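Local atomic coordinates of single-strand DNA-binding protein (Agrobacterium tumefaciens, PDB entry 3BTP), a protein that binds single-stranded DNA regardless of sequence, but not double-stranded DNA, and mediates nuclear uptake of the transferred T-DNA strand during plant transformation. Residues His138-Thr141 / Lys142-Asn146; Pro184-Gln187 / Ser188-Cys191; Gln247-Tyr250 / Glu251-Gln255; Arg287-Glu290 / Phe291-Ala294; Arg405-Ser408 / Pro409-Glu413. All blocks are in the same frame, centred on the assembly; numbering follows the deposited sequence.

Contact 1. Residues His138-Thr141 / Lys142-Asn146; sequences HLPT and KAEFN
Pro140 and Phe145 meet across the start of helix 142-147, where Thr141 occupies the N-cap position and the preceding extended residues lead into the first turn. Lys142, the first helical residue, directs its side chain away from the incoming loop, its chain bent at chi2 and chi3, and only its CB stays beside the carbonyl carbon of Thr141. Ala143 follows on the exposed side of the turn, its methyl CB 3.9 Å from Thr141 OG1. Glu144 turns back toward the loop. Its CG lies opposite the backbone N across the CA-CB bond and the chain beyond is fully extended, which brings the carboxylate alongside the proline: Glu144 OE1 lies 3.7 Å from Pro140 CB. This is a van der Waals contact of the carboxylate oxygen with the proline ring, not a hydrogen bond, and the carboxylate lies on the partly exposed surface.

Phe145 makes the closing link of the turn. Its backbone N donates to Thr141 O at 3.0 Å with a nearly straight N-H...O angle of 174°, the i to i+4 bond that starts the helix. With CG beside the backbone N and opposite the carbonyl carbon (chi1 -77°), the side chain turns one face of its ring to the proline, while its surroundings also include Tyr117 and Leu119 of strand 117-124 and Ile208 and Thr209 of a loop. The helix is thereby seated against the antiparallel sheet through a buried aromatic side chain. Pro140 CD comes to 3.7 Å from Phe145 CZ, and Pro140 CB makes a CH-pi contact over the ring centre, 3.9 Å from the Phe145 centroid and only 10° off its normal.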
# COMPACT_ATOMS: atom_id res chain seq x y z
N HIS A 138 30.89 -13.51 -2.20
CA HIS A 138 31.51 -13.60 -3.52
C HIS A 138 30.63 -12.78 -4.45
O HIS A 138 29.49 -12.38 -4.08
CB HIS A 138 31.50 -15.03 -4.02
CG HIS A 138 30.14 -15.66 -3.97
ND1 HIS A 138 29.36 -15.86 -5.10
CD2 HIS A 138 29.37 -16.04 -2.91
CE1 HIS A 138 28.20 -16.39 -4.73
NE2 HIS A 138 28.19 -16.52 -3.41
N LEU A 139 31.14 -12.60 -5.65
CA LEU A 139 30.49 -11.85 -6.65
C LEU A 139 29.69 -12.83 -7.52
O LEU A 139 30.27 -13.56 -8.30
CB LEU A 139 31.51 -10.97 -7.43
CG LEU A 139 32.30 -9.92 -6.54
CD1 LEU A 139 33.79 -10.33 -6.14
CD2 LEU A 139 32.31 -8.47 -7.15
N PRO A 140 28.33 -12.86 -7.37
CA PRO A 140 27.61 -13.97 -8.04
C PRO A 140 27.75 -13.83 -9.56
O PRO A 140 27.89 -12.75 -10.04
CB PRO A 140 26.17 -13.81 -7.57
CG PRO A 140 26.23 -12.95 -6.42
CD PRO A 140 27.40 -11.98 -6.65
N THR A 141 27.80 -14.95 -10.28
CA THR A 141 27.86 -14.93 -11.75
C THR A 141 26.46 -14.67 -12.27
O THR A 141 25.48 -14.62 -11.49
CB THR A 141 28.40 -16.30 -12.34
OG1 THR A 141 27.63 -17.38 -11.81
CG2 THR A 141 29.88 -16.52 -11.98
N LYS A 142 26.36 -14.55 -13.59
CA LYS A 142 25.10 -14.13 -14.22
C LYS A 142 24.14 -15.28 -14.06
O LYS A 142 22.95 -15.06 -13.80
CB LYS A 142 25.29 -13.64 -15.67
CG LYS A 142 24.88 -14.54 -16.77
CD LYS A 142 24.18 -13.85 -17.95
CE LYS A 142 24.77 -12.51 -18.26
NZ LYS A 142 24.11 -12.05 -19.54
N ALA A 143 24.71 -16.50 -14.08
CA ALA A 143 23.94 -17.74 -13.87
C ALA A 143 23.30 -17.82 -12.46
O ALA A 143 22.12 -18.17 -12.29
CB ALA A 143 24.86 -18.99 -14.11
N GLU A 144 24.14 -17.57 -11.46
CA GLU A 144 23.65 -17.50 -10.10
C GLU A 144 22.53 -16.43 -9.92
O GLU A 144 21.44 -16.72 -9.42
CB GLU A 144 24.81 -17.29 -9.12
CG GLU A 144 24.22 -17.39 -7.69
CD GLU A 144 25.20 -17.20 -6.54
OE1 GLU A 144 26.47 -17.36 -6.72
OE2 GLU A 144 24.65 -16.93 -5.45
N PHE A 145 22.80 -15.21 -10.38
CA PHE A 145 21.77 -14.13 -10.45
C PHE A 145 20.49 -14.60 -11.14
O PHE A 145 19.40 -14.42 -10.59
CB PHE A 145 22.31 -12.87 -11.14
CG PHE A 145 23.24 -12.01 -10.27
CD1 PHE A 145 22.81 -11.54 -9.01
CD2 PHE A 145 24.50 -11.56 -10.77
CE1 PHE A 145 23.58 -10.72 -8.26
CE2 PHE A 145 25.36 -10.72 -10.00
CZ PHE A 145 24.90 -10.30 -8.72
N ASN A 146 20.59 -15.20 -12.34
CA ASN A 146 19.43 -15.69 -13.08
C ASN A 146 18.72 -16.93 -12.57
O ASN A 146 17.60 -17.22 -13.03
CB ASN A 146 19.71 -15.84 -14.57
CG ASN A 146 19.79 -14.45 -15.29
OD1 ASN A 146 20.52 -14.31 -16.26
ND2 ASN A 146 19.06 -13.44 -14.78

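Contact 2. Residues Pro184-Gln187 / Ser188-Cys191; sequences PREQ and SKQC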
# COMPACT_ATOMS: atom_id res chain seq x y z
N PRO A 184 -1.91 1.64 -30.88
CA PRO A 184 -1.80 1.11 -29.52
C PRO A 184 -0.57 0.19 -29.60
O PRO A 184 0.42 0.65 -30.20
CB PRO A 184 -3.10 0.32 -29.32
CG PRO A 184 -3.38 -0.23 -30.62
CD PRO A 184 -2.81 0.76 -31.66
N ARG A 185 -0.61 -1.04 -29.05
CA ARG A 185 0.44 -2.10 -29.22
C ARG A 185 1.91 -1.71 -29.44
O ARG A 185 2.85 -2.40 -28.96
CB ARG A 185 0.09 -3.11 -30.32
CG ARG A 185 1.28 -4.04 -30.59
CD ARG A 185 1.14 -4.94 -31.80
NE ARG A 185 0.06 -5.93 -31.65
CZ ARG A 185 0.02 -7.12 -32.27
NH1 ARG A 185 1.01 -7.50 -33.07
NH2 ARG A 185 -1.01 -7.95 -32.08
N GLU A 186 2.12 -0.66 -30.23
CA GLU A 186 3.38 0.09 -30.18
C GLU A 186 3.38 0.75 -28.82
O GLU A 186 4.40 1.18 -28.35
CB GLU A 186 3.45 1.15 -31.27
CG GLU A 186 4.29 0.76 -32.39
CD GLU A 186 5.78 0.78 -32.05
OE1 GLU A 186 6.28 1.77 -31.46
OE2 GLU A 186 6.46 -0.20 -32.44
N GLN A 187 2.20 0.81 -28.23
CA GLN A 187 1.98 1.33 -26.93
C GLN A 187 2.70 0.45 -25.92
O GLN A 187 3.53 0.96 -25.15
CB GLN A 187 0.50 1.35 -26.62
CG GLN A 187 0.09 2.45 -25.63
CD GLN A 187 -1.28 3.04 -25.99
OE1 GLN A 187 -1.45 3.72 -27.02
NE2 GLN A 187 -2.25 2.77 -25.15
N SER A 188 2.39 -0.86 -25.96
CA SER A 188 3.04 -1.89 -25.18
C SER A 188 4.53 -1.93 -25.48
O SER A 188 5.33 -1.93 -24.55
CB SER A 188 2.46 -3.25 -25.52
OG SER A 188 1.21 -3.45 -24.90
N LYS A 189 4.88 -1.97 -26.77
CA LYS A 189 6.29 -1.94 -27.18
C LYS A 189 7.08 -0.82 -26.52
O LYS A 189 8.16 -1.06 -26.01
CB LYS A 189 6.46 -1.88 -28.72
CG LYS A 189 7.93 -2.02 -29.15
CD LYS A 189 8.11 -2.40 -30.60
CE LYS A 189 9.49 -3.12 -30.84
NZ LYS A 189 10.65 -2.21 -31.21
N GLN A 190 6.55 0.40 -26.50
CA GLN A 190 7.31 1.59 -26.06
C GLN A 190 7.35 1.68 -24.52
O GLN A 190 8.36 2.10 -23.93
CB GLN A 190 6.76 2.91 -26.65
CG GLN A 190 6.60 2.94 -28.19
CD GLN A 190 7.31 4.12 -28.93
OE1 GLN A 190 7.45 4.07 -30.16
NE2 GLN A 190 7.74 5.16 -28.20
N CYS A 191 6.25 1.30 -23.89
CA CYS A 191 6.23 1.12 -22.44
C CYS A 191 7.31 0.14 -21.98
O CYS A 191 8.07 0.45 -21.08
CB CYS A 191 4.85 0.65 -21.99
SG CYS A 191 3.68 2.01 -21.90
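Arg185 O accepts from Lys189 N at 3.0 Å, and two residues on Gln187 O accepts from Cys191 N, also at 3.0 Å; these i to i+4 bonds build the first turns of helix 186-206, with Arg185 at the N-cap. The two differ in approach: Lys189 N sits well above the carbonyl plane of Arg185, 42° out of it, whereas Cys191 N is tilted by half as much from that of Gln187. A weak second bond, Gln190 N to Gln187 O at 3.4 Å, makes Gln187 O a shared acceptor.

On the outer side, Glu186 and Lys189 run side by side in the same direction. Because the glutamate chain bends at chi2 (-73°), its carboxylate lies along the aliphatic part of the lysine, OE2 3.3 Å from Lys189 CD. The charged ends do not meet, Glu186 OE2 and Lys189 NZ staying 4.8 Å apart, so any attraction is probably modest and screened by solvent.

Ser188 packs on a polar side chain of another protein's chain. Gln187 and Gln190 touch Leu182 and Leu179, respectively, of the loop just before the helix, and Cys191 touches Leu171 of the loop before helix 173-177.

Contact 3. Residues Gln247-Tyr250 / Glu251-Gln255; sequences QKRY and EHQFQ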
# COMPACT_ATOMS: atom_id res chain seq x y z
N GLN A 247 -1.39 -15.57 -7.81
CA GLN A 247 -2.01 -14.67 -8.75
C GLN A 247 -1.81 -15.08 -10.25
O GLN A 247 -2.69 -14.87 -11.11
CB GLN A 247 -1.38 -13.27 -8.43
CG GLN A 247 -2.17 -12.10 -8.86
CD GLN A 247 -3.63 -12.19 -8.42
OE1 GLN A 247 -3.98 -12.80 -7.38
NE2 GLN A 247 -4.46 -11.59 -9.17
N LYS A 248 -0.68 -15.72 -10.56
CA LYS A 248 -0.26 -15.89 -11.92
C LYS A 248 0.69 -17.06 -11.99
O LYS A 248 1.51 -17.23 -11.04
CB LYS A 248 0.48 -14.65 -12.41
CG LYS A 248 0.98 -14.74 -13.83
CD LYS A 248 1.29 -13.34 -14.33
CE LYS A 248 1.93 -13.33 -15.70
NZ LYS A 248 1.77 -11.89 -16.15
N ARG A 249 0.58 -17.82 -13.09
CA ARG A 249 1.45 -18.97 -13.43
C ARG A 249 2.57 -18.61 -14.36
O ARG A 249 2.34 -18.29 -15.51
CB ARG A 249 0.65 -20.12 -14.03
CG ARG A 249 -0.52 -20.46 -13.08
CD ARG A 249 -0.02 -21.00 -11.76
NE ARG A 249 0.69 -22.22 -12.02
CZ ARG A 249 0.45 -23.39 -11.44
NH1 ARG A 249 -0.49 -23.49 -10.50
NH2 ARG A 249 1.18 -24.45 -11.81
N TYR A 250 3.77 -18.68 -13.83
CA TYR A 250 4.95 -18.25 -14.55
C TYR A 250 5.66 -19.49 -15.04
O TYR A 250 5.66 -20.50 -14.35
CB TYR A 250 5.90 -17.46 -13.60
CG TYR A 250 5.39 -16.11 -13.15
CD1 TYR A 250 5.48 -15.02 -13.97
CD2 TYR A 250 4.81 -15.93 -11.87
CE1 TYR A 250 5.03 -13.76 -13.56
CE2 TYR A 250 4.34 -14.64 -11.44
CZ TYR A 250 4.48 -13.59 -12.30
OH TYR A 250 4.04 -12.33 -11.96
N GLU A 251 6.28 -19.41 -16.23
CA GLU A 251 7.13 -20.47 -16.74
C GLU A 251 8.30 -20.79 -15.78
O GLU A 251 8.67 -21.93 -15.64
CB GLU A 251 7.70 -20.07 -18.08
CG GLU A 251 8.71 -21.13 -18.57
CD GLU A 251 9.14 -20.95 -19.99
OE1 GLU A 251 8.74 -19.95 -20.66
OE2 GLU A 251 9.91 -21.85 -20.46
N HIS A 252 8.91 -19.78 -15.16
CA HIS A 252 9.99 -19.96 -14.17
C HIS A 252 9.47 -19.54 -12.80
O HIS A 252 9.60 -18.36 -12.37
CB HIS A 252 11.19 -19.09 -14.58
CG HIS A 252 11.63 -19.33 -15.99
ND1 HIS A 252 11.34 -18.46 -17.03
CD2 HIS A 252 12.36 -20.34 -16.54
CE1 HIS A 252 11.85 -18.94 -18.16
NE2 HIS A 252 12.48 -20.07 -17.88
N GLN A 253 8.84 -20.49 -12.13
CA GLN A 253 8.10 -20.21 -10.93
C GLN A 253 8.96 -19.73 -9.78
O GLN A 253 8.57 -18.83 -9.09
CB GLN A 253 7.28 -21.40 -10.46
CG GLN A 253 6.23 -21.93 -11.47
CD GLN A 253 5.09 -22.66 -10.70
OE1 GLN A 253 4.00 -22.05 -10.43
NE2 GLN A 253 5.35 -23.90 -10.31
N PHE A 254 10.10 -20.35 -9.53
CA PHE A 254 10.92 -19.97 -8.39
C PHE A 254 11.47 -18.54 -8.60
O PHE A 254 11.31 -17.71 -7.74
CB PHE A 254 12.07 -20.96 -8.12
CG PHE A 254 12.98 -20.49 -7.01
CD1 PHE A 254 12.49 -20.27 -5.73
CD2 PHE A 254 14.30 -20.21 -7.26
CE1 PHE A 254 13.33 -19.76 -4.72
CE2 PHE A 254 15.12 -19.71 -6.27
CZ PHE A 254 14.63 -19.52 -5.01
N GLN A 255 12.07 -18.28 -9.75
CA GLN A 255 12.66 -17.02 -10.10
C GLN A 255 11.70 -15.88 -10.18
O GLN A 255 12.10 -14.76 -9.92
CB GLN A 255 13.34 -17.11 -11.44
CG GLN A 255 14.63 -17.88 -11.44
CD GLN A 255 14.40 -19.33 -11.77
OE1 GLN A 255 13.28 -19.74 -12.05
NE2 GLN A 255 15.46 -20.13 -11.70
O HOH W 1 3.88 -19.30 -10.93
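Gln253 reaches back over Arg249 and lays its amide oxygen on one face of the guanidinium group. The two side chains come together obliquely, yet their flat ends are turned only 20° from parallel, and Gln253 OE1 stands over that face, 3.7 Å from Arg249 NE and 3.9 Å from Arg249 CZ, instead of lining up with an N-H. The arginine gets there by folding: its chain bends at chi2 and at chi3 (-63°). The glutamine, extended beyond CG, starts from beside its own backbone N (chi1 -59°), which also sets its CG 3.3 Å from Tyr250 O.

A water links the two segments. It donates to Gln253 OE1 at 2.8 Å and to Lys248 O at 3.1 Å, and accepts from Tyr250 N at 3.0 Å, bridging backbone and side chain across an irregular loop between strands 243-245 and 263-266. Tyr250 points its ring elsewhere, onto Pro163 and Leu164 of helix 162-167, and Lys248 NZ is hydrogen-bonded to a polar side chain of another protein's chain.

No direct hydrogen bond crosses the two segments, so the polar link between them runs through the water. Arg249 NE is buried with no partner in the model, and the oxygen over its plane would offer it at most a favourable electrostatic contact; Arg249 NH1 is held separately, by a weak bond to Asp233 O.

Contact 4. Residues Arg287-Glu290 / Phe291-Ala294; sequences RFEE and FERA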
# COMPACT_ATOMS: atom_id res chain seq x y z
N ARG A 287 -1.91 -13.22 17.91
CA ARG A 287 -1.98 -12.02 17.07
C ARG A 287 -0.63 -11.76 16.45
O ARG A 287 0.40 -12.08 17.07
CB ARG A 287 -2.43 -10.80 17.86
CG ARG A 287 -3.87 -10.87 18.37
CD ARG A 287 -4.81 -10.16 17.43
NE ARG A 287 -6.23 -10.36 17.76
CZ ARG A 287 -7.24 -9.75 17.12
NH1 ARG A 287 -7.01 -8.86 16.13
NH2 ARG A 287 -8.50 -10.04 17.48
N PHE A 288 -0.62 -11.14 15.27
CA PHE A 288 0.63 -10.78 14.64
C PHE A 288 1.57 -10.03 15.60
O PHE A 288 2.76 -10.35 15.66
CB PHE A 288 0.45 -9.97 13.36
CG PHE A 288 1.76 -9.45 12.82
CD1 PHE A 288 2.67 -10.32 12.22
CD2 PHE A 288 2.11 -8.11 12.93
CE1 PHE A 288 3.90 -9.85 11.75
CE2 PHE A 288 3.33 -7.62 12.46
CZ PHE A 288 4.23 -8.49 11.86
N GLU A 289 1.02 -9.05 16.34
CA GLU A 289 1.80 -8.24 17.31
C GLU A 289 2.57 -9.04 18.37
O GLU A 289 3.64 -8.65 18.80
CB GLU A 289 0.88 -7.19 18.01
CG GLU A 289 0.35 -6.13 17.03
CD GLU A 289 -0.62 -6.66 15.89
OE1 GLU A 289 -1.44 -7.60 16.12
OE2 GLU A 289 -0.55 -6.06 14.75
N GLU A 290 2.02 -10.17 18.76
CA GLU A 290 2.77 -11.11 19.61
C GLU A 290 3.96 -11.77 18.89
O GLU A 290 5.03 -11.96 19.45
CB GLU A 290 1.79 -12.18 20.14
CG GLU A 290 2.32 -12.97 21.30
CD GLU A 290 1.20 -13.78 21.96
OE1 GLU A 290 0.02 -13.35 21.84
OE2 GLU A 290 1.52 -14.83 22.56
N PHE A 291 3.73 -12.18 17.64
CA PHE A 291 4.82 -12.80 16.88
C PHE A 291 5.91 -11.76 16.75
O PHE A 291 7.06 -12.03 16.98
CB PHE A 291 4.29 -13.30 15.53
CG PHE A 291 5.37 -13.73 14.56
CD1 PHE A 291 6.00 -14.99 14.69
CD2 PHE A 291 5.77 -12.86 13.53
CE1 PHE A 291 7.00 -15.39 13.79
CE2 PHE A 291 6.73 -13.25 12.62
CZ PHE A 291 7.37 -14.53 12.74
N GLU A 292 5.50 -10.57 16.38
CA GLU A 292 6.33 -9.42 16.18
C GLU A 292 7.23 -9.13 17.42
O GLU A 292 8.45 -8.90 17.29
CB GLU A 292 5.43 -8.24 15.85
CG GLU A 292 6.15 -6.94 15.92
CD GLU A 292 5.42 -5.82 15.22
OE1 GLU A 292 4.18 -5.70 15.38
OE2 GLU A 292 6.09 -5.05 14.50
N ARG A 293 6.63 -9.15 18.61
CA ARG A 293 7.37 -8.90 19.85
C ARG A 293 8.39 -9.98 20.20
O ARG A 293 9.44 -9.68 20.66
CB ARG A 293 6.42 -8.62 21.00
CG ARG A 293 6.06 -7.14 21.03
CD ARG A 293 4.94 -6.80 22.06
NE ARG A 293 3.82 -7.75 22.00
CZ ARG A 293 3.44 -8.52 23.02
NH1 ARG A 293 4.08 -8.42 24.19
NH2 ARG A 293 2.42 -9.37 22.88
N ALA A 294 8.09 -11.22 19.87
CA ALA A 294 8.99 -12.34 20.08
C ALA A 294 10.12 -12.33 19.03
O ALA A 294 11.24 -12.83 19.27
CB ALA A 294 8.19 -13.64 20.02
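Glu289 O is gripped twice by Arg293: the backbone N donates at 3.0 Å, and the side-chain NE adds a weak bond at 3.3 Å. To make the second, the arginine chain bends at chi3 (-45°) and curls back over the first turn of helix 288-299. Its NH2 then lies 3.9 Å from Glu290 CG, against the aliphatic part of that side chain. A straighter bond joins Glu292 N to Phe288 O at 2.8 Å.

Phe288 carries Glu292 CB over one face, offset toward the rim, and its CE2 is 3.6 Å from Glu292 OE1. Its CE1 meets the edge of the Phe291 ring, 4.0 Å from CD2. Both rings also meet Phe332 of helix 327-335, and Phe291 rests on Ile263 and Ile265 of strand 263-266, while Asp329 bonds Phe288 N and pairs with Arg287.

The rings thus pack toward the sheet and helix 327-335, while the carboxylates and Arg293 lie at partly or fully exposed positions. Glu289 OE2 and Glu292 OE1 are like charges 4.8 Å apart; their repulsion is probably eased in part by the positive end of the helix dipole and by solvent.

Contact 5. Residues Arg405-Ser408 / Pro409-Glu413; sequences RYMS and PSRLE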
# COMPACT_ATOMS: atom_id res chain seq x y z
N ARG A 405 -16.59 12.40 12.79
CA ARG A 405 -16.62 13.64 12.12
C ARG A 405 -15.21 14.18 11.83
O ARG A 405 -14.40 14.20 12.71
CB ARG A 405 -17.31 14.65 13.06
CG ARG A 405 -17.39 16.06 12.42
CD ARG A 405 -18.37 16.95 13.26
NE ARG A 405 -19.78 16.61 12.99
CZ ARG A 405 -20.80 17.24 13.58
NH1 ARG A 405 -20.55 18.20 14.44
NH2 ARG A 405 -22.05 16.94 13.32
N TYR A 406 -15.02 14.73 10.65
CA TYR A 406 -13.87 15.60 10.31
C TYR A 406 -14.16 17.09 10.34
O TYR A 406 -15.23 17.56 9.94
CB TYR A 406 -13.28 15.28 8.92
CG TYR A 406 -12.51 13.97 8.86
CD1 TYR A 406 -13.07 12.85 8.24
CD2 TYR A 406 -11.17 13.88 9.35
CE1 TYR A 406 -12.34 11.63 8.11
CE2 TYR A 406 -10.40 12.66 9.26
CZ TYR A 406 -11.04 11.54 8.65
OH TYR A 406 -10.41 10.33 8.53
N MET A 407 -13.16 17.82 10.81
CA MET A 407 -13.23 19.27 10.91
C MET A 407 -11.84 19.85 10.70
O MET A 407 -10.83 19.14 10.77
CB MET A 407 -13.84 19.70 12.28
CG MET A 407 -13.02 19.39 13.51
SD MET A 407 -13.82 19.49 15.12
CE MET A 407 -14.66 17.90 15.16
N SER A 408 -11.76 21.13 10.42
CA SER A 408 -10.47 21.83 10.49
C SER A 408 -9.75 21.69 11.83
O SER A 408 -10.34 21.48 12.89
CB SER A 408 -10.62 23.34 10.12
OG SER A 408 -11.19 24.01 11.23
N PRO A 409 -8.43 21.81 11.80
CA PRO A 409 -7.65 21.82 13.04
C PRO A 409 -7.98 22.96 14.03
O PRO A 409 -8.02 22.69 15.25
CB PRO A 409 -6.18 21.92 12.52
CG PRO A 409 -6.28 21.50 11.06
CD PRO A 409 -7.60 21.88 10.58
N SER A 410 -8.22 24.18 13.53
CA SER A 410 -8.71 25.27 14.44
C SER A 410 -10.03 24.96 15.11
O SER A 410 -10.15 25.05 16.31
CB SER A 410 -8.67 26.68 13.80
OG SER A 410 -9.63 26.82 12.74
N ARG A 411 -11.00 24.52 14.34
CA ARG A 411 -12.29 24.03 14.93
C ARG A 411 -12.13 22.98 16.01
O ARG A 411 -12.83 23.02 17.02
CB ARG A 411 -13.23 23.54 13.84
CG ARG A 411 -14.63 23.12 14.36
CD ARG A 411 -15.32 24.23 15.19
NE ARG A 411 -15.59 25.41 14.37
CZ ARG A 411 -16.15 26.55 14.84
NH1 ARG A 411 -16.51 26.67 16.17
NH2 ARG A 411 -16.31 27.58 14.00
N LEU A 412 -11.18 22.04 15.83
CA LEU A 412 -10.99 20.98 16.81
C LEU A 412 -10.22 21.53 17.99
O LEU A 412 -10.52 21.23 19.14
CB LEU A 412 -10.22 19.75 16.20
CG LEU A 412 -9.99 18.63 17.24
CD1 LEU A 412 -11.29 18.07 17.78
CD2 LEU A 412 -9.11 17.46 16.72
N GLU A 413 -9.16 22.28 17.71
CA GLU A 413 -8.49 22.98 18.80
C GLU A 413 -9.48 23.74 19.71
O GLU A 413 -9.42 23.63 20.95
CB GLU A 413 -7.47 23.96 18.24
CG GLU A 413 -6.35 24.12 19.22
CD GLU A 413 -5.76 25.50 19.24
OE1 GLU A 413 -5.89 26.29 18.26
OE2 GLU A 413 -5.15 25.81 20.27
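Met407 lies against the third and fourth residues of the helix that follows it, Arg411 and Leu412. Its CB, pointing toward the helix, sits 4.1 Å from Arg411 CG. The next atom, CG, is placed between the backbone N and the carbonyl carbon (chi1 66°), which swings it to 3.9 Å from Leu412 CB. The sulfur touches both residues: SD is 3.6 Å from Leu412 CA and 3.8 Å from Arg411 CG. Beyond it the chain bends at chi3. Met407 and Leu412 cross at about a right angle.

This is a strand-to-helix junction of an eight-stranded, closed antiparallel barrel. Strand 405-407, paired with strands 396-399 and 494-497, leads into Ser408, the N-cap of helix 409-415, and the short strand and helix axes lie at 110° to each other. Pro409, whose ring nitrogen has no N-H to donate, occupies the first helical position and packs on Val396 and Phe420.

Ser408 holds the start of the helix with both its oxygens. Its hydroxyl OG accepts from Arg411 N at 3.2 Å, the capping bond, with an N-H...O angle of 160°, and lies 3.3 Å from Arg411 CB. Its carbonyl O accepts from Leu412 N at 3.1 Å, the first i to i+4 bond of the helix. Leu412 turns its side chain from there to Val398, His419 and Phe420.

In the fold
The five contacts follow one another along the chain without overlap, and four of them, contacts 1, 2, 4 and 5, sit at the start of a helix. Contacts 1 and 3 alone touch: Asn146 O packs 3.4 Å from Gln255 CG, and Gln255 NE2 is weakly bonded to Ala147 O, although the two centres are 20 Å apart. Contact 2 approaches contact 3 to about 12 Å between nearest atoms, and both have residues beside the chain of another protein. Contact 4 packs on the four-stranded sheet that contains strands 263-266 and 304-308, its centre 31 Å from that of contact 3. Contact 5, on the barrel, is remote, its centre 57 Å from that of contact 1, on the other side of the chain's centre.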